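Local coordinates for L-lysine 6-oxidase (Marinomonas mediterranea, PDB 3WEU), which oxidatively deaminates the side-chain amine of L-lysine with a cysteine tryptophylquinone cofactor, releasing the hydrogen peroxide that gives it antibacterial activity, at residues 304-309 / 320-325; 326-331 / 340-345. All coordinates share one frame; numbering follows the deposited sequence. Where two conformers were deposited one is given.

Contact 1: 304-309 / 320-325; sequences QRISQY and GFFSFQ. With EDO (1,2-ethanediol), chain M.
Ile306 and Ser307, on the last turn of a helix, meet Phe321 and Phe322 of the loop that follows it. The segment begins with Gln304, whose carbonyl oxygen accepts a 2.7 Å hydrogen bond from Ser307 OG and a weak one from the backbone N of Gln308. Arg305 takes no part in the packing. Its guanidinium grips a molecule of 1,2-ethanediol, probably from the crystallisation liquor, by two bonds: NE gives an almost straight one to O2 (2.8 Å, 177°), while NH2 gives one to O1 at 2.9 Å, with O1 lying at the edge of the guanidinium in its plane. The remaining nitrogen, NH1, forms a salt bridge with Asp263. Ile306 touches the loop with both branches. CG2 lies 3.7 Å from Phe322 CD2 and meets the ring obliquely, and CD1 makes a looser contact with Phe321 CB. Ser307 carries the centre of the interface: its CA sits 3.5 Å above the Phe322 ring, only 3° off the normal through the centroid, a CH-pi contact in which the aromatic ring lies directly against the backbone of the helix. Ser307 CB, over the same face, approaches Phe322 CD1 to 3.4 Å. The bond back to Gln304 O, with Ser307 OG placed between backbone N and carbonyl carbon (chi1 79°), turns the hydroxyl onto its own helix and leaves CA and CB to meet the ring. No hydrogen bond joins the two segments. The contact thus packs the C-terminal turn of helix 295-308 against the loop leading to helix 336-344, while Arg305 on the same turn reaches helix 261-272 through Asp263.

Contact 2: 326-331 / 340-345; sequences FDYRDG and MKYYNY
Tyr328 and Tyr342 form a T-shaped pair, in which the edge of Tyr342 is directed at the face of Tyr328. The ring centroids are 5.3 Å apart and the planes stand at 69°. The touching edge is the CD2-CE2 side of Tyr342, with CE2 3.9 Å from Tyr328 CE1. Tyr342 CG is anti to the backbone N (chi1 -179°), which carries the ring across to the loop.

Apolar packing adds Phe326, whose CZ is 4.0 Å from Tyr342 CB, which lies near the plane of the phenylalanine at its edge. Within the loop, Tyr328 CE1 rests 3.7 Å above the Phe326 ring plane, toward the rim, and the three aromatic side chains make one cluster. Tyr342 also packs edge-to-face with Trp416 of helix 407-418 and touches Ile303 of helix 295-308, so the cluster joins the loop to three helices.

The hydrogen bonds shape the loop instead of crossing the contact. Asp327 OD1 accepts from Arg329 N at 3.0 Å in an Asx turn, approached from above the carboxylate plane, and a type I beta turn runs from Asp327 to Asp330. Tyr328 OH is bonded to Gln325 OE1 and the backbone N of Phe324, Tyr342 OH to Phe321 O. The two segments therefore meet through ring and CB carbons, while the preceding part of the loop satisfies both phenol hydroxyls.

Along the chain, the C-terminal part of helix 295-308 enters contact 1, where 320-325 folds back on its last turn and closes a loop with ten intervening residues. The chain runs directly on into 326-331, which opens contact 2; a second closure follows when 340-345 on helix 336-344 returns to it. The contacts are in series, neither nesting nor crossing, with centres about 12 Å apart. They nevertheless touch: Phe321 CZ of contact 1 packs 3.5 Å from Tyr345 CB of contact 2, beside the bond from the Tyr342 hydroxyl. Together they tie two successive helices to the loop between them.

Contact 1: 304-309 / 320-325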
loop_
_atom_site.group_PDB
_atom_site.type_symbol
_atom_site.label_atom_id
_atom_site.label_comp_id
_atom_site.label_asym_id
_atom_site.label_seq_id
_atom_site.Cartn_x
_atom_site.Cartn_y
_atom_site.Cartn_z
ATOM N N GLN A 304 33.041 -13.798 30.248
ATOM C CA GLN A 304 31.948 -14.773 30.223
ATOM C C GLN A 304 30.821 -14.258 29.303
ATOM O O GLN A 304 30.239 -15.027 28.579
ATOM C CB GLN A 304 31.331 -15.024 31.630
ATOM C CG GLN A 304 32.307 -15.658 32.598
ATOM C CD GLN A 304 31.772 -15.764 34.026
ATOM O OE1 GLN A 304 31.114 -14.848 34.613
ATOM N NE2 GLN A 304 32.121 -16.835 34.615
ATOM N N ARG A 305 30.493 -12.962 29.356
ATOM C CA ARG A 305 29.378 -12.452 28.534
ATOM C C ARG A 305 29.749 -12.630 27.062
ATOM O O ARG A 305 28.958 -13.153 26.297
ATOM C CB ARG A 305 29.097 -11.011 28.914
ATOM C CG ARG A 305 28.475 -10.894 30.267
ATOM C CD ARG A 305 28.668 -9.523 30.826
ATOM N NE ARG A 305 28.192 -9.453 32.193
ATOM C CZ ARG A 305 27.929 -8.285 32.778
ATOM N NH1 ARG A 305 28.103 -7.150 32.096
ATOM N NH2 ARG A 305 27.455 -8.235 34.027
ATOM N N ILE A 306 30.964 -12.242 26.698
ATOM C CA ILE A 306 31.444 -12.320 25.346
ATOM C C ILE A 306 31.293 -13.787 24.857
ATOM O O ILE A 306 30.794 -14.043 23.746
ATOM C CB ILE A 306 32.908 -11.908 25.222
ATOM C CG1 ILE A 306 33.070 -10.398 25.417
ATOM C CG2 ILE A 306 33.381 -12.231 23.850
ATOM C CD1 ILE A 306 34.500 -10.007 25.667
ATOM N N SER A 307 31.629 -14.725 25.728
ATOM C CA SER A 307 31.621 -16.172 25.382
ATOM C C SER A 307 30.256 -16.763 25.104
ATOM O O SER A 307 30.198 -17.850 24.608
ATOM C CB SER A 307 32.252 -17.013 26.498
ATOM O OG SER A 307 31.374 -17.223 27.572
ATOM N N GLN A 308 29.172 -16.072 25.496
ATOM C CA GLN A 308 27.798 -16.540 25.314
ATOM C C GLN A 308 27.180 -16.084 23.993
ATOM O O GLN A 308 26.239 -16.694 23.538
ATOM C CB GLN A 308 26.883 -16.032 26.444
ATOM C CG GLN A 308 27.156 -16.567 27.839
ATOM C CD GLN A 308 26.095 -16.048 28.851
ATOM O OE1 GLN A 308 25.973 -14.781 29.183
ATOM N NE2 GLN A 308 25.359 -17.053 29.423
ATOM N N TYR A 309 27.683 -14.992 23.392
ATOM C CA TYR A 309 27.025 -14.402 22.212
ATOM C C TYR A 309 26.891 -15.400 21.051
ATOM O O TYR A 309 25.974 -15.316 20.224
ATOM C CB TYR A 309 27.739 -13.123 21.752
ATOM C CG TYR A 309 27.320 -11.878 22.468
ATOM C CD1 TYR A 309 27.039 -11.869 23.823
ATOM C CD2 TYR A 309 27.181 -10.659 21.790
ATOM C CE1 TYR A 309 26.685 -10.724 24.460
ATOM C CE2 TYR A 309 26.832 -9.500 22.444
ATOM C CZ TYR A 309 26.588 -9.537 23.772
ATOM O OH TYR A 309 26.229 -8.370 24.411
ATOM N N GLY A 320 38.902 -15.026 20.353
ATOM C CA GLY A 320 40.206 -14.816 20.990
ATOM C C GLY A 320 40.150 -14.132 22.343
ATOM O O GLY A 320 41.149 -14.126 23.039
ATOM N N PHE A 321 39.012 -13.548 22.695
ATOM C CA PHE A 321 38.870 -12.843 23.908
ATOM C C PHE A 321 38.335 -13.721 25.035
ATOM O O PHE A 321 38.201 -13.227 26.177
ATOM C CB PHE A 321 38.097 -11.555 23.698
ATOM C CG PHE A 321 38.792 -10.655 22.707
ATOM C CD1 PHE A 321 39.805 -9.812 23.142
ATOM C CD2 PHE A 321 38.580 -10.761 21.334
ATOM C CE1 PHE A 321 40.550 -9.028 22.236
ATOM C CE2 PHE A 321 39.328 -10.017 20.428
ATOM C CZ PHE A 321 40.314 -9.133 20.874
ATOM N N PHE A 322 38.001 -14.969 24.740
ATOM C CA PHE A 322 37.630 -15.865 25.808
ATOM C C PHE A 322 38.315 -17.235 25.633
ATOM O O PHE A 322 37.873 -18.244 26.141
ATOM C CB PHE A 322 36.146 -15.980 26.014
ATOM C CG PHE A 322 35.378 -16.440 24.815
ATOM C CD1 PHE A 322 35.003 -17.744 24.694
ATOM C CD2 PHE A 322 35.000 -15.548 23.835
ATOM C CE1 PHE A 322 34.221 -18.187 23.611
ATOM C CE2 PHE A 322 34.216 -15.971 22.749
ATOM C CZ PHE A 322 33.826 -17.279 22.635
ATOM N N SER A 323 39.412 -17.240 24.931
ATOM C CA SER A 323 40.014 -18.517 24.619
ATOM C C SER A 323 40.897 -19.048 25.720
ATOM O O SER A 323 41.137 -20.232 25.774
ATOM C CB SER A 323 40.821 -18.457 23.345
ATOM O OG SER A 323 41.807 -17.485 23.488
ATOM N N PHE A 324 41.330 -18.177 26.603
ATOM C CA PHE A 324 42.426 -18.472 27.542
ATOM C C PHE A 324 43.643 -19.024 26.763
ATOM O O PHE A 324 44.247 -20.080 27.045
ATOM C CB PHE A 324 41.952 -19.393 28.710
ATOM C CG PHE A 324 40.976 -18.726 29.672
ATOM C CD1 PHE A 324 39.565 -18.645 29.356
ATOM C CD2 PHE A 324 41.442 -18.192 30.888
ATOM C CE1 PHE A 324 38.648 -18.011 30.224
ATOM C CE2 PHE A 324 40.522 -17.555 31.756
ATOM C CZ PHE A 324 39.141 -17.466 31.411
ATOM N N GLN A 325 43.969 -18.305 25.707
ATOM C CA GLN A 325 45.120 -18.710 24.899
ATOM C C GLN A 325 46.340 -18.360 25.747
ATOM O O GLN A 325 47.375 -18.925 25.539
ATOM C CB GLN A 325 45.095 -18.101 23.473
ATOM C CG GLN A 325 45.313 -16.624 23.362
ATOM C CD GLN A 325 44.155 -15.714 23.843
ATOM O OE1 GLN A 325 43.525 -15.920 24.920
ATOM N NE2 GLN A 325 43.872 -14.740 23.048
HETATM C C1 EDO M . 28.020 -11.672 35.830
HETATM O O1 EDO M . 27.388 -10.393 35.997
HETATM C C2 EDO M . 27.243 -12.409 34.797
HETATM O O2 EDO M . 27.739 -11.852 33.611
#

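Contact 2: 326-331 / 340-345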
loop_
_atom_site.group_PDB
_atom_site.type_symbol
_atom_site.label_atom_id
_atom_site.label_comp_id
_atom_site.label_asym_id
_atom_site.label_seq_id
_atom_site.Cartn_x
_atom_site.Cartn_y
_atom_site.Cartn_z
ATOM N N PHE A 326 46.188 -17.425 26.690
ATOM C CA PHE A 326 47.194 -17.181 27.698
ATOM C C PHE A 326 46.388 -17.046 28.962
ATOM O O PHE A 326 45.177 -17.037 28.939
ATOM C CB PHE A 326 48.067 -15.920 27.437
ATOM C CG PHE A 326 47.288 -14.612 27.345
ATOM C CD1 PHE A 326 47.115 -13.795 28.462
ATOM C CD2 PHE A 326 46.696 -14.184 26.127
ATOM C CE1 PHE A 326 46.373 -12.570 28.370
ATOM C CE2 PHE A 326 45.983 -12.989 26.052
ATOM C CZ PHE A 326 45.879 -12.161 27.152
ATOM N N ASP A 327 47.081 -16.961 30.060
ATOM C CA ASP A 327 46.478 -16.930 31.337
ATOM C C ASP A 327 45.968 -15.556 31.753
ATOM O O ASP A 327 46.762 -14.672 32.105
ATOM C CB ASP A 327 47.506 -17.461 32.367
ATOM C CG ASP A 327 46.847 -17.771 33.721
ATOM O OD1 ASP A 327 45.631 -17.446 33.947
ATOM O OD2 ASP A 327 47.560 -18.347 34.567
ATOM N N TYR A 328 44.644 -15.362 31.731
ATOM C CA TYR A 328 44.040 -14.069 32.036
ATOM C C TYR A 328 44.279 -13.689 33.519
ATOM O O TYR A 328 44.224 -12.505 33.853
ATOM C CB TYR A 328 42.527 -13.976 31.636
ATOM C CG TYR A 328 42.232 -14.249 30.146
ATOM C CD1 TYR A 328 43.166 -13.957 29.120
ATOM C CD2 TYR A 328 41.092 -14.917 29.756
ATOM C CE1 TYR A 328 42.890 -14.277 27.774
ATOM C CE2 TYR A 328 40.813 -15.200 28.408
ATOM C CZ TYR A 328 41.675 -14.894 27.459
ATOM O OH TYR A 328 41.344 -15.238 26.199
ATOM N N ARG A 329 44.605 -14.647 34.400
ATOM C CA ARG A 329 44.763 -14.366 35.814
ATOM C C ARG A 329 46.200 -14.050 36.152
ATOM O O ARG A 329 46.485 -13.625 37.241
ATOM C CB ARG A 329 44.277 -15.574 36.656
ATOM C CG ARG A 329 42.761 -15.753 36.584
ATOM C CD ARG A 329 42.238 -16.989 37.394
ATOM N NE ARG A 329 40.757 -17.091 37.331
ATOM C CZ ARG A 329 40.057 -17.663 36.336
ATOM N NH1 ARG A 329 40.652 -18.235 35.292
ATOM N NH2 ARG A 329 38.709 -17.624 36.344
ATOM N N ASP A 330 47.122 -14.252 35.229
ATOM C CA ASP A 330 48.550 -13.913 35.449
ATOM C C ASP A 330 48.815 -12.413 35.348
ATOM O O ASP A 330 48.829 -11.853 34.283
ATOM C CB ASP A 330 49.404 -14.756 34.523
ATOM C CG ASP A 330 50.908 -14.493 34.646
ATOM O OD1 ASP A 330 51.356 -13.632 35.363
ATOM O OD2 ASP A 330 51.648 -15.130 33.941
ATOM N N GLY A 331 49.009 -11.758 36.503
ATOM C CA GLY A 331 49.313 -10.372 36.659
ATOM C C GLY A 331 50.756 -9.987 36.482
ATOM O O GLY A 331 51.064 -8.813 36.495
ATOM N N MET A 340 48.055 -6.428 27.570
ATOM C CA MET A 340 47.959 -5.144 26.904
ATOM C C MET A 340 47.453 -5.303 25.436
ATOM O O MET A 340 46.702 -4.454 24.932
ATOM C CB MET A 340 49.309 -4.471 26.866
ATOM C CG MET A 340 49.799 -3.931 28.166
ATOM S SD MET A 340 48.839 -2.546 28.755
ATOM C CE MET A 340 48.767 -1.550 27.360
ATOM N N LYS A 341 47.905 -6.352 24.773
ATOM C CA LYS A 341 47.456 -6.628 23.419
ATOM C C LYS A 341 45.934 -6.863 23.456
ATOM O O LYS A 341 45.241 -6.325 22.625
ATOM C CB LYS A 341 48.127 -7.799 22.827
ATOM C CG LYS A 341 47.951 -7.869 21.307
ATOM C CD LYS A 341 48.641 -9.110 20.786
ATOM C CE LYS A 341 49.435 -8.945 19.487
ATOM N NZ LYS A 341 48.858 -7.880 18.654
ATOM N N TYR A 342 45.438 -7.655 24.411
ATOM C CA TYR A 342 44.013 -7.968 24.578
ATOM C C TYR A 342 43.234 -6.658 24.780
ATOM O O TYR A 342 42.279 -6.359 24.092
ATOM C CB TYR A 342 43.868 -8.922 25.796
ATOM C CG TYR A 342 42.498 -9.408 26.164
ATOM C CD1 TYR A 342 41.506 -8.542 26.610
ATOM C CD2 TYR A 342 42.188 -10.773 26.099
ATOM C CE1 TYR A 342 40.224 -9.011 26.966
ATOM C CE2 TYR A 342 40.911 -11.223 26.418
ATOM C CZ TYR A 342 39.945 -10.350 26.871
ATOM O OH TYR A 342 38.682 -10.820 27.171
ATOM N N TYR A 343 43.710 -5.822 25.697
ATOM C CA TYR A 343 43.094 -4.560 25.982
ATOM C C TYR A 343 43.107 -3.574 24.808
ATOM O O TYR A 343 42.133 -2.874 24.559
ATOM C CB TYR A 343 43.848 -3.883 27.158
ATOM C CG TYR A 343 43.413 -2.465 27.400
ATOM C CD1 TYR A 343 42.247 -2.176 28.050
ATOM C CD2 TYR A 343 44.184 -1.391 26.980
ATOM C CE1 TYR A 343 41.850 -0.841 28.299
ATOM C CE2 TYR A 343 43.812 -0.079 27.213
ATOM C CZ TYR A 343 42.626 0.195 27.882
ATOM O OH TYR A 343 42.198 1.506 28.074
ATOM N N ASN A 344 44.212 -3.566 24.089
ATOM C CA ASN A 344 44.366 -2.600 22.993
ATOM C C ASN A 344 43.497 -2.956 21.800
ATOM O O ASN A 344 43.354 -2.150 20.898
ATOM C CB ASN A 344 45.806 -2.452 22.592
ATOM C CG ASN A 344 46.595 -1.599 23.562
ATOM O OD1 ASN A 344 46.077 -0.626 24.103
ATOM N ND2 ASN A 344 47.896 -1.815 23.567
ATOM N N TYR A 345 42.864 -4.145 21.815
ATOM C CA TYR A 345 41.860 -4.454 20.810
ATOM C C TYR A 345 40.473 -3.952 21.129
ATOM O O TYR A 345 39.546 -4.065 20.264
ATOM C CB TYR A 345 41.826 -5.963 20.587
ATOM C CG TYR A 345 42.918 -6.537 19.692
ATOM C CD1 TYR A 345 43.253 -5.935 18.445
ATOM C CD2 TYR A 345 43.594 -7.697 20.043
ATOM C CE1 TYR A 345 44.223 -6.528 17.587
ATOM C CE2 TYR A 345 44.567 -8.272 19.201
ATOM C CZ TYR A 345 44.829 -7.710 17.981
ATOM O OH TYR A 345 45.709 -8.266 17.181
#